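Terminal oxygenase component of carbazole 1,9a-dioxygenase (PDB 3GCF) probably catalyses the angular dioxygenation of carbazole at a mononuclear non-heme iron, using electrons passed on by its Rieske [2Fe-2S] cluster. Local coordinates at residues A38-E43 with Q136-V141; G66-I71 with Y130-A135; I169-Q174 with H298-V303. One frame throughout, in Å; residues are numbered along the deposited sequence.

Contact 1: A38-E43 with Q136-V141; sequences AAFDHE and QGVVFV
Phe40 and Val138 face one another as a non-hydrogen-bonded antiparallel pair, their side chains lying side by side on one face of the sheet. Phe40 CB starts 3.8 Å from Gly137 O. With chi1 at -72°, CG lies anti to the carbonyl carbon, and the ring runs out beside the valine: Gly137 O lies at the ring edge beside CD1 (3.7 Å), and CE1 meets the Val138 CG2 methyl obliquely at 4.0 Å. The far side of the ring, CE2 and CZ, turns to strand 164-173, with CE2 near Arg170 N and CZ near Ile169 N, a place that suits a broad, flat, apolar group. Beside it is a classic beta bulge, in which Ala38 and Ala39 both face Val139: Ala38 N donates to Val139 O at 2.7 Å, and Val139 N to Ala39 O at 2.8 Å. Small side chains fit there, and Ala38 CB still reaches Val141 CG2 at 3.7 Å. Asp41 N gives a nearly straight bond (166°) to Gly137 O from above the carbonyl plane. Gly137 O also accepts a hydrogen bond from a water that accepts from His42 N; the residue's positive phi suits glycine. The carboxylate of Asp41 pairs with Arg63.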
loop_
_atom_site.group_PDB
_atom_site.type_symbol
_atom_site.label_atom_id
_atom_site.label_comp_id
_atom_site.label_asym_id
_atom_site.label_seq_id
_atom_site.Cartn_x
_atom_site.Cartn_y
_atom_site.Cartn_z
ATOM N N ALA A 38 15.832 -19.138 13.261
ATOM C CA ALA A 38 15.077 -17.935 13.597
ATOM C C ALA A 38 16.001 -16.739 13.770
ATOM O O ALA A 38 15.662 -15.614 13.412
ATOM C CB ALA A 38 14.287 -18.159 14.889
ATOM N N ALA A 39 17.179 -16.991 14.322
ATOM C CA ALA A 39 18.126 -15.925 14.579
ATOM C C ALA A 39 19.457 -16.534 14.965
ATOM O O ALA A 39 19.603 -17.754 15.009
ATOM C CB ALA A 39 17.611 -15.058 15.724
ATOM N N PHE A 40 20.427 -15.674 15.245
ATOM C CA PHE A 40 21.735 -16.133 15.672
ATOM C C PHE A 40 21.772 -16.033 17.187
ATOM O O PHE A 40 21.220 -15.098 17.771
ATOM C CB PHE A 40 22.825 -15.284 15.027
ATOM C CG PHE A 40 22.985 -15.553 13.566
ATOM C CD1 PHE A 40 23.714 -16.655 13.129
ATOM C CD2 PHE A 40 22.332 -14.761 12.625
ATOM C CE1 PHE A 40 23.787 -16.971 11.772
ATOM C CE2 PHE A 40 22.397 -15.068 11.266
ATOM C CZ PHE A 40 23.125 -16.175 10.839
ATOM N N ASP A 41 22.414 -17.007 17.817
ATOM C CA ASP A 41 22.499 -17.046 19.265
ATOM C C ASP A 41 23.020 -15.754 19.891
ATOM O O ASP A 41 22.525 -15.320 20.936
ATOM C CB ASP A 41 23.376 -18.218 19.701
ATOM C CG ASP A 41 23.269 -18.498 21.183
ATOM O OD1 ASP A 41 22.136 -18.691 21.676
ATOM O OD2 ASP A 41 24.313 -18.529 21.853
ATOM N N HIS A 42 24.007 -15.132 19.257
ATOM C CA HIS A 42 24.576 -13.908 19.806
ATOM C C HIS A 42 23.677 -12.675 19.712
ATOM O O HIS A 42 24.037 -11.603 20.184
ATOM C CB HIS A 42 25.949 -13.646 19.175
ATOM C CG HIS A 42 26.995 -14.633 19.607
ATOM N ND1 HIS A 42 28.299 -14.591 19.159
ATOM C CD2 HIS A 42 26.923 -15.690 20.453
ATOM C CE1 HIS A 42 28.983 -15.579 19.710
ATOM N NE2 HIS A 42 28.171 -16.261 20.499
ATOM N N GLU A 43 22.504 -12.831 19.111
ATOM C CA GLU A 43 21.560 -11.722 19.014
ATOM C C GLU A 43 20.787 -11.632 20.326
ATOM O O GLU A 43 20.103 -10.644 20.591
ATOM C CB GLU A 43 20.546 -11.950 17.889
ATOM C CG GLU A 43 21.086 -11.839 16.479
ATOM C CD GLU A 43 19.977 -11.981 15.448
ATOM O OE1 GLU A 43 19.030 -11.174 15.484
ATOM O OE2 GLU A 43 20.043 -12.901 14.610
ATOM N N GLN A 136 25.627 -24.508 16.473
ATOM C CA GLN A 136 26.576 -23.779 15.650
ATOM C C GLN A 136 26.257 -22.291 15.640
ATOM O O GLN A 136 26.350 -21.635 14.603
ATOM C CB GLN A 136 26.561 -24.335 14.223
ATOM C CG GLN A 136 26.814 -25.834 14.157
ATOM C CD GLN A 136 28.241 -26.212 14.526
ATOM O OE1 GLN A 136 28.794 -25.722 15.508
ATOM N NE2 GLN A 136 28.837 -27.099 13.742
ATOM N N GLY A 137 25.874 -21.766 16.801
ATOM C CA GLY A 137 25.561 -20.355 16.916
ATOM C C GLY A 137 24.245 -19.941 16.287
ATOM O O GLY A 137 23.940 -18.746 16.205
ATOM N N VAL A 138 23.455 -20.915 15.847
ATOM C CA VAL A 138 22.175 -20.601 15.230
ATOM C C VAL A 138 20.992 -21.077 16.058
ATOM O O VAL A 138 20.964 -22.212 16.531
ATOM C CB VAL A 138 22.059 -21.216 13.817
ATOM C CG1 VAL A 138 20.727 -20.841 13.198
ATOM C CG2 VAL A 138 23.199 -20.716 12.942
ATOM N N VAL A 139 20.016 -20.193 16.228
ATOM C CA VAL A 139 18.816 -20.511 16.983
ATOM C C VAL A 139 17.777 -21.136 16.065
ATOM O O VAL A 139 17.245 -20.467 15.180
ATOM C CB VAL A 139 18.198 -19.246 17.615
ATOM C CG1 VAL A 139 16.879 -19.601 18.298
ATOM C CG2 VAL A 139 19.177 -18.631 18.612
ATOM N N PHE A 140 17.495 -22.418 16.275
ATOM C CA PHE A 140 16.506 -23.127 15.473
ATOM C C PHE A 140 15.219 -23.267 16.273
ATOM O O PHE A 140 15.251 -23.446 17.493
ATOM C CB PHE A 140 17.027 -24.514 15.082
ATOM C CG PHE A 140 18.181 -24.480 14.117
ATOM C CD1 PHE A 140 17.960 -24.331 12.752
ATOM C CD2 PHE A 140 19.493 -24.564 14.579
ATOM C CE1 PHE A 140 19.029 -24.264 11.857
ATOM C CE2 PHE A 140 20.573 -24.499 13.691
ATOM C CZ PHE A 140 20.340 -24.347 12.326
ATOM N N VAL A 141 14.092 -23.171 15.580
ATOM C CA VAL A 141 12.781 -23.288 16.201
ATOM C C VAL A 141 11.987 -24.337 15.431
ATOM O O VAL A 141 12.010 -24.359 14.199
ATOM C CB VAL A 141 12.013 -21.947 16.136
ATOM C CG1 VAL A 141 10.639 -22.105 16.760
ATOM C CG2 VAL A 141 12.800 -20.857 16.847
HETATM O O HOH W 1 25.593 -16.614 17.143
#

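Contact 2: G66-I71 with Y130-A135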
loop_
_atom_site.group_PDB
_atom_site.type_symbol
_atom_site.label_atom_id
_atom_site.label_comp_id
_atom_site.label_asym_id
_atom_site.label_seq_id
_atom_site.Cartn_x
_atom_site.Cartn_y
_atom_site.Cartn_z
ATOM N N GLY A 66 19.924 -18.174 30.880
ATOM C CA GLY A 66 20.881 -18.738 29.944
ATOM C C GLY A 66 20.311 -19.512 28.768
ATOM O O GLY A 66 21.039 -19.825 27.827
ATOM N N GLU A 67 19.020 -19.817 28.800
ATOM C CA GLU A 67 18.408 -20.573 27.714
ATOM C C GLU A 67 17.481 -19.755 26.835
ATOM O O GLU A 67 16.665 -18.975 27.330
ATOM C CB GLU A 67 17.636 -21.757 28.280
ATOM C CG GLU A 67 18.520 -22.824 28.882
ATOM C CD GLU A 67 17.726 -23.820 29.691
ATOM O OE1 GLU A 67 16.630 -24.211 29.232
ATOM O OE2 GLU A 67 18.198 -24.214 30.781
ATOM N N VAL A 68 17.613 -19.942 25.526
ATOM C CA VAL A 68 16.777 -19.237 24.567
ATOM C C VAL A 68 15.398 -19.881 24.572
ATOM O O VAL A 68 15.268 -21.102 24.458
ATOM C CB VAL A 68 17.378 -19.307 23.139
ATOM C CG1 VAL A 68 16.448 -18.626 22.140
ATOM C CG2 VAL A 68 18.747 -18.644 23.118
ATOM N N LYS A 69 14.369 -19.059 24.720
ATOM C CA LYS A 69 13.000 -19.551 24.748
ATOM C C LYS A 69 12.217 -18.931 23.598
ATOM O O LYS A 69 12.495 -17.807 23.186
ATOM C CB LYS A 69 12.326 -19.173 26.075
ATOM C CG LYS A 69 13.146 -19.473 27.333
ATOM C CD LYS A 69 13.479 -20.953 27.478
ATOM C CE LYS A 69 12.222 -21.805 27.554
ATOM N NZ LYS A 69 12.543 -23.258 27.677
ATOM N N ALA A 70 11.242 -19.669 23.082
ATOM C CA ALA A 70 10.406 -19.172 22.000
ATOM C C ALA A 70 8.937 -19.306 22.385
ATOM O O ALA A 70 8.462 -20.400 22.705
ATOM C CB ALA A 70 10.681 -19.946 20.711
ATOM N N ILE A 71 8.222 -18.187 22.353
ATOM C CA ILE A 71 6.808 -18.177 22.697
ATOM C C ILE A 71 6.042 -17.367 21.651
ATOM O O ILE A 71 6.607 -16.489 21.004
ATOM C CB ILE A 71 6.591 -17.571 24.116
ATOM C CG1 ILE A 71 5.117 -17.666 24.511
ATOM C CG2 ILE A 71 7.053 -16.113 24.152
ATOM C CD1 ILE A 71 4.887 -17.564 26.017
ATOM N N TYR A 130 7.433 -22.815 21.537
ATOM C CA TYR A 130 8.029 -23.691 20.527
ATOM C C TYR A 130 9.307 -24.382 20.967
ATOM O O TYR A 130 10.078 -23.848 21.758
ATOM C CB TYR A 130 8.342 -22.906 19.245
ATOM C CG TYR A 130 7.199 -22.092 18.697
ATOM C CD1 TYR A 130 6.787 -20.919 19.330
ATOM C CD2 TYR A 130 6.525 -22.493 17.544
ATOM C CE1 TYR A 130 5.729 -20.165 18.827
ATOM C CE2 TYR A 130 5.469 -21.750 17.035
ATOM C CZ TYR A 130 5.076 -20.589 17.678
ATOM O OH TYR A 130 4.031 -19.852 17.177
ATOM N N PRO A 131 9.548 -25.594 20.457
ATOM C CA PRO A 131 10.785 -26.267 20.859
ATOM C C PRO A 131 11.916 -25.446 20.237
ATOM O O PRO A 131 11.799 -24.989 19.098
ATOM C CB PRO A 131 10.661 -27.646 20.213
ATOM C CG PRO A 131 9.170 -27.839 20.065
ATOM C CD PRO A 131 8.708 -26.474 19.627
ATOM N N VAL A 132 12.994 -25.246 20.983
ATOM C CA VAL A 132 14.129 -24.479 20.494
ATOM C C VAL A 132 15.419 -25.280 20.640
ATOM O O VAL A 132 15.580 -26.038 21.589
ATOM C CB VAL A 132 14.301 -23.167 21.301
ATOM C CG1 VAL A 132 15.617 -22.485 20.931
ATOM C CG2 VAL A 132 13.130 -22.238 21.042
ATOM N N GLN A 133 16.324 -25.134 19.686
ATOM C CA GLN A 133 17.614 -25.795 19.792
ATOM C C GLN A 133 18.661 -24.914 19.144
ATOM O O GLN A 133 18.532 -24.520 17.986
ATOM C CB GLN A 133 17.627 -27.176 19.134
ATOM C CG GLN A 133 18.855 -27.986 19.560
ATOM C CD GLN A 133 18.857 -29.410 19.041
ATOM O OE1 GLN A 133 17.825 -30.086 19.040
ATOM N NE2 GLN A 133 20.026 -29.883 18.617
ATOM N N VAL A 134 19.686 -24.586 19.913
ATOM C CA VAL A 134 20.764 -23.753 19.419
ATOM C C VAL A 134 21.908 -24.656 18.971
ATOM O O VAL A 134 22.353 -25.526 19.717
ATOM C CB VAL A 134 21.247 -22.786 20.517
ATOM C CG1 VAL A 134 22.413 -21.956 20.014
ATOM C CG2 VAL A 134 20.101 -21.870 20.930
ATOM N N ALA A 135 22.368 -24.463 17.742
ATOM C CA ALA A 135 23.461 -25.268 17.218
ATOM C C ALA A 135 24.314 -24.438 16.275
ATOM O O ALA A 135 23.794 -23.747 15.398
ATOM C CB ALA A 135 22.918 -26.498 16.499
HETATM O O HOH W 2 10.943 -22.358 23.802
#
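In the antiparallel sheet of the Rieske domain, strands 67-72 and 129-135 are neighbours that splay apart: their short segments run at 140° to each other, and the backbones are joined closely only near Ala70 and Tyr130. There Tyr130 N donates to Ala70 O at 2.9 Å, with a fairly straight N-H (165°) that arrives from above the carbonyl plane. In place of a second direct bond stands a water, which accepts from Ala70 N at 2.8 Å and lies 2.7 Å from Tyr130 O, to which it can donate.

Farther along, side chains meet where the backbones diverge. Ala70 CB is pressed against Val132 CG2 at 3.4 Å, tighter than usual for two carbons, and meets Tyr130 CB more easily at 4.0 Å; the small alanine suits a spot where Val132 comes so close. Val132 has chi1 at 171°, which splits its methyls between two neighbours: CG2 turns to Ala70, whereas CG1 reaches Val68 O and, at 4.1 Å, Val68 CG1. The other methyl of Val68, CG2, meets Val134 CG2 at 4.1 Å. Val68 stands about at right angles to both valines, and branched apolar side chains suit this contact, each methyl finding its own partner. The Tyr130 ring presents its edge to Ala70 O and to the carbonyl carbon of Ile71, while its hydroxyl bonds to Glu57.

On one flank, strand 57-64 pairs with 67-72 through Lys69 with Thr62 and Ile71 with Leu60, and Val59 and Leu61 touch Ala70. On the other, strand 138-143 bonds to Pro131 and Gln133 and lays Val139 against Val68 and Val141 against Tyr130.

Contact 3: I169-Q174 with H298-V303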
loop_
_atom_site.group_PDB
_atom_site.type_symbol
_atom_site.label_atom_id
_atom_site.label_comp_id
_atom_site.label_asym_id
_atom_site.label_seq_id
_atom_site.Cartn_x
_atom_site.Cartn_y
_atom_site.Cartn_z
ATOM N N ILE A 169 24.828 -14.190 8.783
ATOM C CA ILE A 169 23.950 -13.039 8.909
ATOM C C ILE A 169 22.623 -13.447 8.307
ATOM O O ILE A 169 22.524 -14.486 7.652
ATOM C CB ILE A 169 24.479 -11.814 8.133
ATOM C CG1 ILE A 169 24.658 -12.175 6.653
ATOM C CG2 ILE A 169 25.787 -11.327 8.755
ATOM C CD1 ILE A 169 25.044 -11.016 5.776
ATOM N N ARG A 170 21.599 -12.637 8.541
ATOM C CA ARG A 170 20.275 -12.904 7.998
ATOM C C ARG A 170 19.700 -11.575 7.575
ATOM O O ARG A 170 20.101 -10.531 8.089
ATOM C CB ARG A 170 19.368 -13.554 9.051
ATOM C CG ARG A 170 19.090 -12.696 10.291
ATOM C CD ARG A 170 18.359 -13.514 11.360
ATOM N NE ARG A 170 18.077 -12.759 12.580
ATOM C CZ ARG A 170 16.948 -12.093 12.811
ATOM N NH1 ARG A 170 15.973 -12.075 11.905
ATOM N NH2 ARG A 170 16.781 -11.457 13.964
ATOM N N ARG A 171 18.774 -11.613 6.627
ATOM C CA ARG A 171 18.131 -10.405 6.142
ATOM C C ARG A 171 16.807 -10.826 5.524
ATOM O O ARG A 171 16.609 -11.998 5.193
ATOM C CB ARG A 171 19.004 -9.712 5.087
ATOM C CG ARG A 171 18.895 -10.327 3.690
ATOM C CD ARG A 171 19.859 -9.685 2.700
ATOM N NE ARG A 171 21.170 -10.326 2.701
ATOM C CZ ARG A 171 22.203 -9.907 1.978
ATOM N NH1 ARG A 171 22.076 -8.841 1.199
ATOM N NH2 ARG A 171 23.360 -10.559 2.019
ATOM N N THR A 172 15.911 -9.862 5.370
ATOM C CA THR A 172 14.595 -10.086 4.788
ATOM C C THR A 172 14.660 -9.875 3.278
ATOM O O THR A 172 15.315 -8.949 2.816
ATOM C CB THR A 172 13.576 -9.098 5.396
ATOM O OG1 THR A 172 13.494 -9.317 6.811
ATOM C CG2 THR A 172 12.194 -9.276 4.767
ATOM N N VAL A 173 13.988 -10.740 2.519
ATOM C CA VAL A 173 13.944 -10.645 1.058
ATOM C C VAL A 173 12.475 -10.617 0.643
ATOM O O VAL A 173 11.663 -11.390 1.156
ATOM C CB VAL A 173 14.632 -11.855 0.378
ATOM C CG1 VAL A 173 14.523 -11.735 -1.143
ATOM C CG2 VAL A 173 16.098 -11.920 0.791
ATOM N N GLN A 174 12.131 -9.724 -0.282
ATOM C CA GLN A 174 10.748 -9.588 -0.715
ATOM C C GLN A 174 10.332 -10.534 -1.843
ATOM O O GLN A 174 10.015 -10.094 -2.945
ATOM C CB GLN A 174 10.466 -8.142 -1.141
ATOM C CG GLN A 174 10.851 -7.067 -0.115
ATOM C CD GLN A 174 10.109 -7.205 1.214
ATOM O OE1 GLN A 174 8.896 -7.391 1.242
ATOM N NE2 GLN A 174 10.841 -7.094 2.318
ATOM N N HIS A 298 10.684 -13.809 2.705
ATOM C CA HIS A 298 11.438 -14.836 3.407
ATOM C C HIS A 298 12.671 -14.256 4.064
ATOM O O HIS A 298 13.116 -13.160 3.718
ATOM C CB HIS A 298 11.824 -16.014 2.487
ATOM C CG HIS A 298 12.835 -15.684 1.433
ATOM N ND1 HIS A 298 12.492 -15.150 0.210
ATOM C CD2 HIS A 298 14.176 -15.879 1.393
ATOM C CE1 HIS A 298 13.573 -15.036 -0.542
ATOM N NE2 HIS A 298 14.609 -15.472 0.152
ATOM N N GLU A 299 13.203 -14.989 5.037
ATOM C CA GLU A 299 14.395 -14.554 5.744
ATOM C C GLU A 299 15.552 -15.355 5.171
ATOM O O GLU A 299 15.583 -16.587 5.261
ATOM C CB GLU A 299 14.269 -14.816 7.244
ATOM C CG GLU A 299 15.396 -14.198 8.063
ATOM C CD GLU A 299 15.286 -12.680 8.184
ATOM O OE1 GLU A 299 14.359 -12.089 7.589
ATOM O OE2 GLU A 299 16.129 -12.076 8.882
ATOM N N TYR A 300 16.495 -14.639 4.576
ATOM C CA TYR A 300 17.658 -15.238 3.945
ATOM C C TYR A 300 18.828 -15.307 4.924
ATOM O O TYR A 300 19.338 -14.280 5.357
ATOM C CB TYR A 300 18.003 -14.395 2.712
ATOM C CG TYR A 300 19.281 -14.721 1.968
ATOM C CD1 TYR A 300 19.686 -16.039 1.747
ATOM C CD2 TYR A 300 20.055 -13.693 1.419
ATOM C CE1 TYR A 300 20.834 -16.323 0.994
ATOM C CE2 TYR A 300 21.194 -13.961 0.669
ATOM C CZ TYR A 300 21.581 -15.273 0.457
ATOM O OH TYR A 300 22.712 -15.518 -0.290
ATOM N N PHE A 301 19.225 -16.526 5.291
ATOM C CA PHE A 301 20.354 -16.735 6.199
ATOM C C PHE A 301 21.556 -17.177 5.373
ATOM O O PHE A 301 21.430 -18.016 4.483
ATOM C CB PHE A 301 20.077 -17.855 7.221
ATOM C CG PHE A 301 19.084 -17.499 8.301
ATOM C CD1 PHE A 301 17.726 -17.380 8.015
ATOM C CD2 PHE A 301 19.506 -17.342 9.621
ATOM C CE1 PHE A 301 16.799 -17.114 9.029
ATOM C CE2 PHE A 301 18.588 -17.073 10.651
ATOM C CZ PHE A 301 17.228 -16.961 10.353
ATOM N N GLN A 302 22.721 -16.615 5.669
ATOM C CA GLN A 302 23.947 -16.999 4.994
ATOM C C GLN A 302 24.881 -17.379 6.130
ATOM O O GLN A 302 25.164 -16.548 6.985
ATOM C CB GLN A 302 24.540 -15.827 4.219
ATOM C CG GLN A 302 23.732 -15.390 3.023
ATOM C CD GLN A 302 24.125 -14.010 2.564
ATOM O OE1 GLN A 302 23.844 -13.020 3.238
ATOM N NE2 GLN A 302 24.792 -13.931 1.420
ATOM N N VAL A 303 25.351 -18.622 6.147
ATOM C CA VAL A 303 26.234 -19.077 7.217
ATOM C C VAL A 303 27.490 -19.720 6.658
ATOM O O VAL A 303 27.425 -20.665 5.868
ATOM C CB VAL A 303 25.523 -20.101 8.135
ATOM C CG1 VAL A 303 26.342 -20.325 9.403
ATOM C CG2 VAL A 303 24.129 -19.607 8.488
HETATM O O HOH W 3 21.352 -12.626 4.667
#
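Val173 and His298 open a regular antiparallel ladder between strands 164-173 and 298-307, part of the large sheet of the catalytic, Bet v 1-like domain of Rieske oxygenases. The face carrying Ile169, Arg171, Val173, His298, Tyr300 and Gln302 is packed against helices 311-331 and 335-350. Here Val173 CB sits 3.8 Å from the centroid of the His298 ring, a CH-pi contact over one face, and its CG2 touches Tyr300 CB. Arg171, bent at chi3 (88°), brings NH2 to Gln302 OE1 at 2.8 Å within the guanidinium plane, while NH1 pairs with Asp335. A water joins Arg171 NE, Tyr300 O and Gln302 OE1, so NH2 and water both grip OE1.

The opposite face is more open towards Thr172, which is exposed. A bend at chi2 (73°) brings Glu299 back across the neighbouring strand: OE1 accepts from Thr172 OG1 on its syn lone pair, and OE2, met from above the carboxylate plane, forms a salt bridge with Arg170 NH1, while Arg170 NH2 pairs with Glu43 OE1. Opposite charges on long side chains suit this partly exposed face. Arg170 CB sits over the centre of the Phe301 ring, a CH-pi contact 3.9 Å from the centroid and 12° off its normal.

How the contacts relate
Contacts 1 and 2 belong to one sheet, with contact 2 nested along the chain inside the loop that contact 1 closes; their centres are 9 Å apart, and Phe140 N probably bonds to Gln133 O at 2.9 Å. Contact 3 lies in the catalytic domain's sheet, joined to contact 1 by the salt bridge of Glu43 OE1 with Arg170 NH2 at 2.7 Å and by Phe40 against Ile169. Contacts 2 and 3 do not touch. The two metal centres flank the series: the side chain of Ile71 in contact 2 is about 11 Å from the [2Fe-2S] cluster, that of Tyr300 in contact 3 about 6 Å from the mononuclear iron.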